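Local coordinates for protein diaminopimelate decarboxylase (Methanocaldococcus jannaschii, PDB 1TWI) that catalyses the pyridoxal-phosphate-dependent decarboxylation of meso-diaminopimelate to L-lysine, the last step of lysine biosynthesis, and works as a homodimer, at residues Gly12-Phe15 with Asp20-Glu23; Val64-Lys69 with Ser294-Ala299; Gly187-Ala192 with Met229-Glu234; Lys52-Glu57 with Glu283-Ile288; Met328-Tyr333 with Asp362-Asp367. All blocks are in the same frame, centred on the assembly; numbering follows the deposited sequence.

Interaction 1: Gly12-Phe15 with Asp20-Glu23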
# COMPACT_ATOMS: atom_id res chain seq x y z
N GLY A 12 -15.23 -19.61 -26.42
CA GLY A 12 -15.93 -18.59 -25.66
C GLY A 12 -15.50 -18.38 -24.21
O GLY A 12 -16.25 -17.75 -23.46
N ARG A 13 -14.35 -18.93 -23.83
CA ARG A 13 -13.81 -18.77 -22.48
C ARG A 13 -12.35 -18.38 -22.50
O ARG A 13 -11.61 -18.65 -23.47
CB ARG A 13 -13.97 -20.07 -21.66
CG ARG A 13 -15.42 -20.44 -21.49
CD ARG A 13 -15.60 -21.92 -21.21
NE ARG A 13 -15.24 -22.30 -19.84
CZ ARG A 13 -16.03 -22.19 -18.76
NH1 ARG A 13 -17.27 -21.70 -18.86
NH2 ARG A 13 -15.59 -22.60 -17.57
N PHE A 14 -11.91 -17.74 -21.42
CA PHE A 14 -10.51 -17.31 -21.32
C PHE A 14 -9.62 -18.42 -20.76
O PHE A 14 -9.96 -19.06 -19.75
CB PHE A 14 -10.45 -16.06 -20.40
CG PHE A 14 -9.05 -15.45 -20.24
CD1 PHE A 14 -8.33 -15.03 -21.35
CD2 PHE A 14 -8.52 -15.22 -18.96
CE1 PHE A 14 -7.06 -14.34 -21.19
CE2 PHE A 14 -7.27 -14.55 -18.79
CZ PHE A 14 -6.55 -14.11 -19.92
N PHE A 15 -8.45 -18.61 -21.37
CA PHE A 15 -7.46 -19.62 -20.94
C PHE A 15 -6.08 -19.02 -20.65
O PHE A 15 -5.67 -18.08 -21.34
CB PHE A 15 -7.28 -20.72 -22.03
CG PHE A 15 -8.46 -21.72 -22.09
CD1 PHE A 15 -9.69 -21.35 -22.64
CD2 PHE A 15 -8.34 -22.99 -21.56
CE1 PHE A 15 -10.78 -22.24 -22.67
CE2 PHE A 15 -9.42 -23.92 -21.57
CZ PHE A 15 -10.63 -23.55 -22.13
N ASP A 20 -8.43 -23.40 -18.16
CA ASP A 20 -9.66 -22.58 -18.15
C ASP A 20 -9.64 -21.60 -16.93
O ASP A 20 -9.64 -22.05 -15.79
CB ASP A 20 -10.82 -23.57 -18.05
CG ASP A 20 -12.16 -22.93 -18.15
OD1 ASP A 20 -12.50 -22.10 -17.30
OD2 ASP A 20 -12.89 -23.30 -19.09
N ALA A 21 -9.66 -20.29 -17.14
CA ALA A 21 -9.55 -19.37 -16.01
C ALA A 21 -10.69 -19.43 -15.03
O ALA A 21 -10.46 -19.31 -13.81
CB ALA A 21 -9.39 -17.94 -16.49
N ILE A 22 -11.90 -19.57 -15.56
CA ILE A 22 -13.08 -19.66 -14.69
C ILE A 22 -12.97 -20.91 -13.81
O ILE A 22 -13.31 -20.87 -12.62
CB ILE A 22 -14.39 -19.70 -15.53
CG1 ILE A 22 -14.60 -18.33 -16.19
CG2 ILE A 22 -15.61 -19.94 -14.60
CD1 ILE A 22 -15.65 -18.36 -17.27
N GLU A 23 -12.50 -22.01 -14.38
CA GLU A 23 -12.32 -23.25 -13.58
C GLU A 23 -11.24 -23.04 -12.53
O GLU A 23 -11.32 -23.62 -11.46
CB GLU A 23 -11.98 -24.44 -14.47
CG GLU A 23 -13.19 -24.86 -15.33
CD GLU A 23 -12.93 -26.15 -16.10
OE1 GLU A 23 -11.79 -26.68 -16.06
OE2 GLU A 23 -13.89 -26.62 -16.73
O HOH W 1 -12.43 -19.36 -18.56

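Interaction 2: Val64-Lys69 with Ser294-Ala299. With PLP (pyridoxal-5'-phosphate), chain E.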
# COMPACT_ATOMS: atom_id res chain seq x y z
N VAL A 64 21.52 -11.04 -15.89
CA VAL A 64 20.21 -10.45 -15.63
C VAL A 64 20.03 -10.53 -14.10
O VAL A 64 19.95 -11.63 -13.51
CB VAL A 64 19.10 -11.27 -16.30
CG1 VAL A 64 17.73 -10.65 -16.01
CG2 VAL A 64 19.36 -11.34 -17.82
N ALA A 65 20.01 -9.40 -13.43
CA ALA A 65 19.79 -9.43 -11.98
C ALA A 65 18.33 -9.03 -11.76
O ALA A 65 17.98 -7.82 -11.65
CB ALA A 65 20.75 -8.46 -11.25
N TYR A 66 17.47 -10.04 -11.70
CA TYR A 66 16.03 -9.79 -11.55
C TYR A 66 15.72 -8.93 -10.33
O TYR A 66 16.18 -9.22 -9.24
CB TYR A 66 15.27 -11.14 -11.54
CG TYR A 66 13.85 -11.02 -11.09
CD1 TYR A 66 12.92 -10.26 -11.80
CD2 TYR A 66 13.43 -11.67 -9.92
CE1 TYR A 66 11.60 -10.13 -11.37
CE2 TYR A 66 12.12 -11.55 -9.47
CZ TYR A 66 11.21 -10.78 -10.19
OH TYR A 66 9.94 -10.62 -9.69
N ALA A 67 14.95 -7.87 -10.50
CA ALA A 67 14.67 -7.02 -9.36
C ALA A 67 13.57 -7.64 -8.48
O ALA A 67 12.35 -7.60 -8.84
CB ALA A 67 14.22 -5.66 -9.83
N TYR A 68 14.00 -8.22 -7.36
CA TYR A 68 13.09 -8.89 -6.43
C TYR A 68 11.96 -8.04 -5.96
O TYR A 68 10.88 -8.56 -5.67
CB TYR A 68 13.85 -9.40 -5.18
CG TYR A 68 14.41 -10.80 -5.38
CD1 TYR A 68 14.82 -11.22 -6.66
CD2 TYR A 68 14.53 -11.69 -4.29
CE1 TYR A 68 15.34 -12.54 -6.85
CE2 TYR A 68 15.04 -13.00 -4.46
CZ TYR A 68 15.45 -13.41 -5.72
OH TYR A 68 16.03 -14.65 -5.88
N LYS A 69 12.14 -6.73 -5.94
CA LYS A 69 11.07 -5.88 -5.40
C LYS A 69 9.80 -6.04 -6.22
O LYS A 69 8.71 -5.75 -5.72
CB LYS A 69 11.47 -4.41 -5.32
CG LYS A 69 11.62 -3.67 -6.65
CD LYS A 69 12.89 -2.76 -6.61
CE LYS A 69 14.10 -3.61 -7.12
NZ LYS A 69 15.43 -3.03 -7.03
N SER A 294 9.60 -5.90 -16.46
CA SER A 294 9.67 -6.58 -17.76
C SER A 294 9.96 -8.09 -17.75
O SER A 294 9.96 -8.74 -18.82
CB SER A 294 10.64 -5.83 -18.72
OG SER A 294 11.94 -5.75 -18.19
N LEU A 295 10.24 -8.67 -16.57
CA LEU A 295 10.34 -10.12 -16.52
C LEU A 295 9.05 -10.76 -16.03
O LEU A 295 8.71 -11.85 -16.47
CB LEU A 295 11.43 -10.65 -15.58
CG LEU A 295 12.83 -10.45 -16.16
CD1 LEU A 295 13.82 -10.97 -15.18
CD2 LEU A 295 12.95 -11.19 -17.52
N VAL A 296 8.34 -10.12 -15.10
CA VAL A 296 7.18 -10.79 -14.55
C VAL A 296 5.80 -10.18 -14.73
O VAL A 296 4.81 -10.89 -14.56
CB VAL A 296 7.40 -11.09 -13.02
CG1 VAL A 296 8.67 -11.97 -12.84
CG2 VAL A 296 7.58 -9.74 -12.19
N ALA A 297 5.70 -8.90 -15.06
CA ALA A 297 4.40 -8.28 -15.12
C ALA A 297 3.39 -8.96 -16.01
O ALA A 297 2.27 -9.23 -15.57
CB ALA A 297 4.53 -6.76 -15.57
N THR A 298 3.77 -9.22 -17.26
CA THR A 298 2.82 -9.82 -18.23
C THR A 298 2.50 -11.29 -17.93
O THR A 298 1.64 -11.86 -18.58
CB THR A 298 3.39 -9.75 -19.69
OG1 THR A 298 4.63 -10.41 -19.75
CG2 THR A 298 3.58 -8.29 -20.12
N ALA A 299 3.19 -11.90 -16.96
CA ALA A 299 2.91 -13.29 -16.63
C ALA A 299 1.77 -13.41 -15.57
O ALA A 299 1.26 -14.51 -15.33
CB ALA A 299 4.20 -13.98 -16.05
N1 PLP E . 16.94 -1.53 -10.15
C2 PLP E . 16.65 -0.61 -9.16
C2A PLP E . 17.87 0.04 -8.45
C3 PLP E . 15.31 -0.36 -8.88
O3 PLP E . 15.07 0.55 -7.90
C4 PLP E . 14.27 -0.95 -9.55
C4A PLP E . 12.80 -0.60 -9.15
O4A PLP E . 12.66 -0.03 -8.11
C5 PLP E . 14.56 -1.89 -10.56
C6 PLP E . 15.89 -2.14 -10.84
C5A PLP E . 13.54 -2.64 -11.42
O4P PLP E . 12.68 -1.74 -12.16
P PLP E . 11.63 -2.28 -13.21
O1P PLP E . 10.97 -1.05 -13.69
O2P PLP E . 10.69 -3.16 -12.44
O3P PLP E . 12.36 -2.98 -14.27

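Interaction 3: Gly187-Ala192 with Met229-Glu234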
# COMPACT_ATOMS: atom_id res chain seq x y z
N GLY A 187 31.06 15.98 -8.58
CA GLY A 187 32.28 15.31 -8.13
C GLY A 187 32.15 14.29 -7.00
O GLY A 187 33.15 13.69 -6.57
N ILE A 188 30.92 14.11 -6.50
CA ILE A 188 30.70 13.16 -5.40
C ILE A 188 31.01 11.73 -5.78
O ILE A 188 31.66 11.01 -5.04
CB ILE A 188 29.25 13.29 -4.89
CG1 ILE A 188 29.09 14.66 -4.26
CG2 ILE A 188 28.91 12.15 -3.85
CD1 ILE A 188 27.67 14.91 -3.75
N ALA A 189 30.55 11.29 -6.94
CA ALA A 189 30.82 9.92 -7.30
C ALA A 189 32.35 9.65 -7.43
O ALA A 189 32.86 8.60 -6.98
CB ALA A 189 30.03 9.55 -8.65
N MET A 190 33.09 10.57 -8.02
CA MET A 190 34.54 10.36 -8.14
C MET A 190 35.19 10.37 -6.73
O MET A 190 36.10 9.58 -6.43
CB MET A 190 35.18 11.47 -9.00
CG MET A 190 36.73 11.37 -9.12
SD MET A 190 37.26 9.95 -10.06
CE MET A 190 36.78 10.41 -11.87
N LYS A 191 34.73 11.28 -5.86
CA LYS A 191 35.28 11.32 -4.49
C LYS A 191 35.04 9.97 -3.76
O LYS A 191 35.95 9.42 -3.12
CB LYS A 191 34.62 12.45 -3.72
CG LYS A 191 35.04 12.63 -2.25
CD LYS A 191 34.22 13.83 -1.71
CE LYS A 191 33.84 13.63 -0.25
NZ LYS A 191 34.88 14.03 0.72
N ALA A 192 33.83 9.42 -3.89
CA ALA A 192 33.52 8.16 -3.23
C ALA A 192 34.41 7.02 -3.74
O ALA A 192 34.93 6.21 -2.97
CB ALA A 192 32.01 7.79 -3.42
N MET A 229 28.88 5.58 -19.45
CA MET A 229 30.15 5.27 -20.07
C MET A 229 31.10 6.48 -20.06
O MET A 229 32.34 6.31 -19.93
CB MET A 229 29.92 4.71 -21.51
CG MET A 229 29.28 3.29 -21.54
SD MET A 229 30.20 2.04 -20.55
CE MET A 229 31.58 1.62 -21.67
N ASP A 230 30.56 7.69 -20.24
CA ASP A 230 31.42 8.87 -20.18
C ASP A 230 32.10 8.89 -18.81
O ASP A 230 33.26 9.29 -18.67
CB ASP A 230 30.61 10.17 -20.30
CG ASP A 230 30.12 10.47 -21.74
OD1 ASP A 230 30.55 9.81 -22.69
OD2 ASP A 230 29.32 11.40 -21.86
N PHE A 231 31.37 8.49 -17.77
CA PHE A 231 31.98 8.50 -16.43
C PHE A 231 33.05 7.38 -16.32
O PHE A 231 34.07 7.55 -15.62
CB PHE A 231 30.90 8.39 -15.32
CG PHE A 231 31.46 8.50 -13.92
CD1 PHE A 231 32.03 9.70 -13.50
CD2 PHE A 231 31.48 7.41 -13.05
CE1 PHE A 231 32.62 9.83 -12.20
CE2 PHE A 231 32.07 7.50 -11.74
CZ PHE A 231 32.64 8.74 -11.34
N VAL A 232 32.82 6.25 -16.98
CA VAL A 232 33.82 5.18 -16.95
C VAL A 232 35.10 5.71 -17.62
O VAL A 232 36.23 5.40 -17.19
CB VAL A 232 33.27 3.86 -17.64
CG1 VAL A 232 34.32 2.79 -17.66
CG2 VAL A 232 32.07 3.28 -16.77
N VAL A 233 34.94 6.53 -18.66
CA VAL A 233 36.12 7.13 -19.32
C VAL A 233 36.79 8.08 -18.32
O VAL A 233 38.02 8.03 -18.14
CB VAL A 233 35.74 7.93 -20.61
CG1 VAL A 233 36.99 8.70 -21.15
CG2 VAL A 233 35.24 6.97 -21.69
N GLU A 234 36.02 8.94 -17.67
CA GLU A 234 36.58 9.84 -16.65
C GLU A 234 37.37 9.06 -15.57
O GLU A 234 38.47 9.49 -15.14
CB GLU A 234 35.48 10.68 -16.00
CG GLU A 234 35.99 11.75 -15.00
CD GLU A 234 34.85 12.58 -14.35
OE1 GLU A 234 35.14 13.37 -13.41
OE2 GLU A 234 33.67 12.45 -14.77

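Interaction 4: Lys52-Glu57 with Glu283-Ile288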
# COMPACT_ATOMS: atom_id res chain seq x y z
N LYS A 52 22.71 -11.67 -25.82
CA LYS A 52 23.85 -12.59 -25.89
C LYS A 52 24.96 -12.03 -26.78
O LYS A 52 26.11 -12.44 -26.70
CB LYS A 52 23.40 -13.96 -26.42
CG LYS A 52 22.85 -13.90 -27.83
CD LYS A 52 22.53 -15.33 -28.26
CE LYS A 52 21.61 -15.39 -29.46
NZ LYS A 52 21.02 -16.80 -29.51
N ARG A 53 24.61 -11.11 -27.65
CA ARG A 53 25.60 -10.47 -28.47
C ARG A 53 26.73 -9.85 -27.58
O ARG A 53 27.90 -9.78 -27.97
CB ARG A 53 24.91 -9.35 -29.27
CG ARG A 53 25.85 -8.49 -30.03
CD ARG A 53 25.12 -7.45 -30.84
NE ARG A 53 26.09 -6.52 -31.44
CZ ARG A 53 25.79 -5.26 -31.72
NH1 ARG A 53 24.57 -4.80 -31.46
NH2 ARG A 53 26.71 -4.45 -32.21
N TRP A 54 26.37 -9.34 -26.40
CA TRP A 54 27.40 -8.74 -25.53
C TRP A 54 28.53 -9.73 -25.26
O TRP A 54 29.72 -9.43 -25.48
CB TRP A 54 26.82 -8.28 -24.17
CG TRP A 54 27.86 -7.54 -23.39
CD1 TRP A 54 28.48 -7.92 -22.20
CD2 TRP A 54 28.39 -6.28 -23.73
NE1 TRP A 54 29.36 -6.92 -21.80
CE2 TRP A 54 29.31 -5.91 -22.73
CE3 TRP A 54 28.17 -5.39 -24.81
CZ2 TRP A 54 30.02 -4.70 -22.78
CZ3 TRP A 54 28.87 -4.20 -24.85
CH2 TRP A 54 29.78 -3.86 -23.85
N GLU A 55 28.17 -10.92 -24.78
CA GLU A 55 29.18 -11.96 -24.48
C GLU A 55 29.87 -12.41 -25.76
O GLU A 55 31.07 -12.65 -25.74
CB GLU A 55 28.53 -13.21 -23.81
CG GLU A 55 29.32 -14.59 -23.98
CD GLU A 55 28.53 -15.79 -24.71
OE1 GLU A 55 28.98 -16.29 -25.79
OE2 GLU A 55 27.46 -16.24 -24.20
N GLU A 56 29.12 -12.52 -26.84
CA GLU A 56 29.68 -12.96 -28.12
C GLU A 56 30.75 -12.04 -28.63
O GLU A 56 31.79 -12.47 -29.13
CB GLU A 56 28.58 -13.04 -29.19
CG GLU A 56 27.55 -14.12 -28.93
CD GLU A 56 26.36 -14.06 -29.86
OE1 GLU A 56 26.22 -13.07 -30.62
OE2 GLU A 56 25.56 -15.03 -29.80
N GLU A 57 30.50 -10.74 -28.54
CA GLU A 57 31.46 -9.79 -29.07
C GLU A 57 32.56 -9.29 -28.17
O GLU A 57 33.60 -8.88 -28.68
CB GLU A 57 30.72 -8.60 -29.66
CG GLU A 57 30.37 -8.77 -31.17
CD GLU A 57 29.58 -7.60 -31.70
OE1 GLU A 57 30.01 -6.46 -31.42
OE2 GLU A 57 28.53 -7.80 -32.38
N GLU A 283 38.41 -0.83 -21.42
CA GLU A 283 38.08 -2.21 -21.72
C GLU A 283 36.60 -2.43 -21.52
O GLU A 283 36.00 -1.91 -20.60
CB GLU A 283 38.88 -3.13 -20.82
CG GLU A 283 40.38 -2.91 -21.02
CD GLU A 283 41.22 -3.81 -20.14
OE1 GLU A 283 42.37 -3.41 -19.81
OE2 GLU A 283 40.71 -4.91 -19.80
N MET A 284 35.98 -3.20 -22.40
CA MET A 284 34.57 -3.45 -22.25
C MET A 284 34.33 -4.26 -20.98
O MET A 284 35.01 -5.25 -20.73
CB MET A 284 33.99 -4.15 -23.47
CG MET A 284 34.01 -3.23 -24.70
SD MET A 284 32.85 -1.85 -24.65
CE MET A 284 33.84 -0.58 -23.88
N PRO A 285 33.32 -3.85 -20.19
CA PRO A 285 33.02 -4.55 -18.92
C PRO A 285 31.97 -5.67 -19.01
O PRO A 285 31.37 -5.91 -20.08
CB PRO A 285 32.51 -3.42 -18.03
CG PRO A 285 31.62 -2.61 -19.06
CD PRO A 285 32.54 -2.59 -20.33
N ASN A 286 31.78 -6.38 -17.89
CA ASN A 286 30.64 -7.31 -17.84
C ASN A 286 29.45 -6.37 -17.82
O ASN A 286 29.55 -5.26 -17.31
CB ASN A 286 30.66 -8.13 -16.56
CG ASN A 286 31.91 -8.92 -16.45
OD1 ASN A 286 32.20 -9.75 -17.33
ND2 ASN A 286 32.68 -8.68 -15.39
N LEU A 287 28.32 -6.80 -18.37
CA LEU A 287 27.15 -5.95 -18.42
C LEU A 287 26.04 -6.55 -17.55
O LEU A 287 25.77 -7.75 -17.65
CB LEU A 287 26.64 -5.84 -19.90
CG LEU A 287 25.27 -5.15 -20.12
CD1 LEU A 287 25.30 -3.73 -19.59
CD2 LEU A 287 24.87 -5.12 -21.65
N ILE A 288 25.42 -5.75 -16.68
CA ILE A 288 24.34 -6.27 -15.84
C ILE A 288 23.11 -5.39 -16.03
O ILE A 288 23.26 -4.15 -16.11
CB ILE A 288 24.71 -6.17 -14.32
CG1 ILE A 288 26.00 -6.97 -14.07
CG2 ILE A 288 23.57 -6.69 -13.45
CD1 ILE A 288 26.67 -6.70 -12.65

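Interaction 5: Met328-Tyr333 with Asp362-Asp367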
# COMPACT_ATOMS: atom_id res chain seq x y z
N MET A 328 -2.51 -2.99 -5.59
CA MET A 328 -2.57 -1.56 -5.34
C MET A 328 -2.31 -0.60 -6.49
O MET A 328 -2.48 0.61 -6.29
CB MET A 328 -1.56 -1.22 -4.24
CG MET A 328 -1.86 -1.87 -2.88
SD MET A 328 -3.16 -0.86 -2.05
CE MET A 328 -2.03 0.44 -1.44
N ARG A 329 -1.93 -1.10 -7.67
CA ARG A 329 -1.53 -0.14 -8.72
C ARG A 329 -2.57 0.89 -9.15
O ARG A 329 -2.27 2.08 -9.20
CB ARG A 329 -0.98 -0.83 -9.99
CG ARG A 329 0.28 -1.66 -9.81
CD ARG A 329 0.83 -1.97 -11.24
NE ARG A 329 1.47 -0.81 -11.83
CZ ARG A 329 1.16 -0.22 -12.99
NH1 ARG A 329 0.20 -0.64 -13.79
NH2 ARG A 329 1.88 0.83 -13.35
N PRO A 330 -3.80 0.45 -9.47
CA PRO A 330 -4.79 1.47 -9.87
C PRO A 330 -5.11 2.47 -8.75
O PRO A 330 -5.14 3.69 -9.00
CB PRO A 330 -6.02 0.65 -10.27
CG PRO A 330 -5.41 -0.71 -10.75
CD PRO A 330 -4.33 -0.92 -9.66
N ALA A 331 -5.37 1.99 -7.53
CA ALA A 331 -5.69 2.90 -6.44
C ALA A 331 -4.57 3.91 -6.11
O ALA A 331 -4.82 5.10 -5.84
CB ALA A 331 -6.08 2.11 -5.18
N MET A 332 -3.34 3.44 -6.17
CA MET A 332 -2.20 4.24 -5.86
C MET A 332 -1.68 5.18 -6.96
O MET A 332 -1.23 6.30 -6.67
CB MET A 332 -1.08 3.29 -5.47
CG MET A 332 0.07 3.89 -4.80
SD MET A 332 0.82 2.53 -3.85
CE MET A 332 2.33 3.44 -3.39
N TYR A 333 -1.74 4.73 -8.22
CA TYR A 333 -1.17 5.52 -9.30
C TYR A 333 -2.15 5.85 -10.41
O TYR A 333 -1.76 6.47 -11.39
CB TYR A 333 0.02 4.74 -9.94
CG TYR A 333 1.09 4.17 -9.00
CD1 TYR A 333 2.12 4.98 -8.48
CD2 TYR A 333 1.09 2.82 -8.64
CE1 TYR A 333 3.11 4.45 -7.61
CE2 TYR A 333 2.08 2.28 -7.76
CZ TYR A 333 3.08 3.10 -7.26
OH TYR A 333 4.07 2.58 -6.42
N ASP A 362 -10.45 2.72 -4.59
CA ASP A 362 -10.44 1.27 -4.81
C ASP A 362 -11.36 0.96 -6.03
O ASP A 362 -12.47 0.42 -5.90
CB ASP A 362 -10.90 0.49 -3.54
CG ASP A 362 -11.12 -1.01 -3.82
OD1 ASP A 362 -10.27 -1.63 -4.50
OD2 ASP A 362 -12.13 -1.56 -3.39
N VAL A 363 -10.85 1.29 -7.20
CA VAL A 363 -11.54 1.11 -8.47
C VAL A 363 -10.45 0.58 -9.42
O VAL A 363 -9.37 1.20 -9.55
CB VAL A 363 -12.05 2.51 -8.97
CG1 VAL A 363 -12.56 2.41 -10.43
CG2 VAL A 363 -13.19 3.01 -8.04
N PHE A 364 -10.71 -0.53 -10.08
CA PHE A 364 -9.71 -1.09 -11.00
C PHE A 364 -9.76 -0.48 -12.41
O PHE A 364 -8.77 -0.52 -13.14
CB PHE A 364 -9.89 -2.61 -11.12
CG PHE A 364 -9.49 -3.36 -9.87
CD1 PHE A 364 -8.13 -3.53 -9.56
CD2 PHE A 364 -10.46 -3.85 -8.99
CE1 PHE A 364 -7.75 -4.19 -8.36
CE2 PHE A 364 -10.09 -4.50 -7.80
CZ PHE A 364 -8.74 -4.66 -7.48
N GLY A 365 -10.91 0.05 -12.82
CA GLY A 365 -10.98 0.63 -14.16
C GLY A 365 -12.32 1.32 -14.33
O GLY A 365 -13.33 0.93 -13.71
N ARG A 366 -12.35 2.35 -15.17
CA ARG A 366 -13.57 3.11 -15.40
C ARG A 366 -13.95 3.13 -16.90
O ARG A 366 -13.07 3.11 -17.80
CB ARG A 366 -13.34 4.55 -14.92
CG ARG A 366 -13.11 4.71 -13.42
CD ARG A 366 -12.73 6.16 -13.09
NE ARG A 366 -12.80 6.46 -11.65
CZ ARG A 366 -11.88 6.11 -10.73
NH1 ARG A 366 -10.78 5.44 -11.09
NH2 ARG A 366 -12.03 6.46 -9.45
N ASP A 367 -15.25 3.12 -17.18
CA ASP A 367 -15.72 3.17 -18.54
C ASP A 367 -15.07 2.14 -19.42
O ASP A 367 -14.56 2.46 -20.49
CB ASP A 367 -15.47 4.57 -19.08
CG ASP A 367 -16.14 5.64 -18.21
OD1 ASP A 367 -15.56 6.72 -18.05
OD2 ASP A 367 -17.24 5.39 -17.66

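Interaction 1: Gly12-Phe15 with Asp20-Glu23
Arg-13 and Asp-20 join through a salt bridge that is also a nearly straight bond: Arg-13 NE donates to Asp-20 OD2 at 2.7 Å with an N-H...O angle of 167°. OD2 accepts through its syn lone pair and lies in the guanidinium plane, whereas the two longer bonds from Arg-13 NH2 to OD1 and OD2 are weak and less straight; the carboxylate and guanidinium planes stand 45° apart. The arginine chain bends at chi3 (76°), which brings its guanidinium back over the start of the helix, where CD1 of Ile-22 lies over one face, toward its rim. The same carboxylate caps this helix: Asp-20, the N-cap residue, takes the N-H of Glu-23 on OD1 at 2.9 Å, so one side chain serves both the helix end and the arginine charge. Between the backbones, Ala-21 N donates to Phe-14 O at 2.9 Å. Separately, a water bridges Phe-14 O and Ile-22 N. Apolar contact comes from Phe-15, whose ring has CA of Asp-20 over one face, 4.0 Å from the centroid, a CH-pi contact. CD2 of Phe-14 lies 3.8 Å from CB of Ala-21. Phe-15 and Asp-20 form a non-hydrogen-bonded antiparallel pair, so the contact closes a hairpin leading directly into helix 21-28; strand 7-10 flanks strand 13-16 on its other side, and Phe-14 meets Phe-382 ring to ring.

Interaction 2: Val64-Lys69 with Ser294-Ala299
Tyr-66 supplies most of the strand's share of the surface that meets Leu-295 and Val-296, and the closest packing runs from its CD1 to its hydroxyl. CD1 of Leu-295 approaches CD1 of Tyr-66 to 3.6 Å, obliquely to the ring, and CG1 of Val-296 lies 3.8 Å from CE1 of Tyr-66. At the phenol end, CG2 of Val-296 comes within 3.5 Å of Tyr-66 OH; the hydroxyl has its polar partner in the carbonyl of Asn-71. With CG anti to the backbone N (chi1 167°), the tyrosine side chain crosses that of Val-296 at about a right angle. The looser part is at Val-64, where CG1 and Leu-295 CD1 meet tip to tip at 4.0 Å. This looseness is not an opening to solvent, because all four touching residues are buried, and the helix is backed by Tyr-47 packing on Leu-295. The strand's continuation serves the cofactor: CB of Ala-67 is 3.5 Å from C5A of pyridoxal phosphate. Lys-69, the cofactor-attachment residue, is not linked in this structure; its NZ stands 3.3 Å from C3 of pyridoxal phosphate and makes a salt bridge with Asp-88. A parallel strand leading into the cofactor lysine, packed by the short helix beginning at Arg-293, whose N and that of Gly-292 bond to pyridoxal phosphate, is characteristic of the alpha/beta-barrel of fold-type III pyridoxal-phosphate enzymes.

Interaction 3: Gly187-Ala192 with Met229-Glu234
Two outer helices of the alpha/beta-barrel, 188-198 and 219-237, meet here through Phe-231, Ala-189, Met-190 and Glu-234. Their short segments cross at -47° with axes 11.6 Å apart, too wide for the two backbones to touch each other; side chains fill the gap. Phe-231 spans much of it: CG is anti to the backbone N (chi1 -175°), which extends the ring toward the other helix, and its outermost atom CZ lies 3.8 Å from CB of Ala-189. The backbone N of Met-190 faces the ring's edge, near the ring plane, at the same distance from CZ. Met-190 bends at chi2 and chi3, and this double bend carries its methyl group across the gap. CE of Met-190 touches CG of Glu-234 at 3.5 Å and approaches CE1 of Phe-231 to 4.2 Å. Glu-234 is extended beyond CG, and CE of Met-190 also packs beside its carboxylate, 3.7 Å from OE1. Burial is uneven: Phe-231 and Ala-189 are buried and both touch Ile-159 of strand 153-160, while Met-190 and Glu-234 are partly exposed. Helices packed in this way over a parallel strand fit the helical layer around a TIM-type barrel.

Interaction 4: Lys52-Glu57 with Glu283-Ile288
Trp-54 reaches from helix 37-58 to the chain at Pro-285 and Leu-287, and its indole can be followed outward atom by atom. From CB, CG is set anti to the backbone N (chi1 -173°), directing the ring system away from the helix. In the five-membered ring, CD1 lies 3.6 Å from CB of Leu-287, and this methylene sits over one ring face, 3.7 Å from the ring centroid and 20° off its normal, a CH-pi contact. Next comes NE1, which donates to Pro-285 O at 2.8 Å. The oxygen lies in the indole plane and the N-H arrives in the carbonyl plane; the bond is coplanar but bent (141°). This ties an alpha/beta-barrel helix to the residue just before strand 286-289, which runs parallel to strand 62-67; that neighbour follows helix 37-58 in the chain and bonds to Leu-287 through Ile-63. Farther out, CZ2 has CD of Pro-285 at 4.1 Å. The far corner, CH2, meets SD of Met-284 at 3.8 Å, an oblique Met-aromatic contact with the sulfur 5.0 Å from the centroid of the Trp-54 six-membered ring. Met-275 of helix 264-276 packs against both Trp-54 and Pro-285. Along the helix surface, Arg-53 NE makes a salt bridge to Glu-57 OE2 at 2.9 Å, the oxygen close to the guanidinium plane.

Interaction 5: Met328-Tyr333 with Asp362-Asp367
Pro-330 packs on the carbonyl of Val-363 and the ring of Phe-364: its CB lies 3.5 Å from Val-363 O, and its CG is 4.1 Å from CD1 of Phe-364, obliquely to the ring. Beside it, CB of Ala-331 approaches the backbone N of Asp-362 to 4.5 Å. Phe-364 points its CB away from the helix, but a chi1 of -71° sets CG beside the backbone N, leaving ring atom CD1 near the proline. Backbone geometry accounts for this corner: Phe-364 and Gly-365 both face Ile-353 of strand 348-354, a classic beta bulge in strand 363-371. Farther out, Asp-362 is buried, its OD1 taking the N-H of Met-324 and its OD2 that of Leu-357, and OD2 also forms a salt bridge with Lys-179 of the second subunit. The helix packed on this bulge carries Arg-329 and Tyr-333, which line the lysine pocket and are inferred to bind substrate; Tyr-333 packs on Glu-359 of the second subunit.

Overall arrangement
Interaction 1 comes first along the chain, and interaction 5 follows all the others. Interactions 2 and 4 alternate their segments and share neighbouring strands 62-67 and 286-289 of the parallel barrel sheet; they touch through Ala-65 CB and Ile-288 CG2, 4.0 Å apart. Interaction 3 is nested inside both and meets interaction 4 where Met-229 CE lies 3.9 Å from Met-284 CE. Interaction 1 lies on a three-stranded antiparallel sheet; interaction 5, centres 24 Å away, involves strand 363-371 of the mixed sheet. Interaction 2 is central, about 7 Å from interaction 5 by nearest atoms. The barrel thus supplies the cofactor lysine of interaction 2, the other domain Arg-329 and Tyr-333 of the lysine pocket.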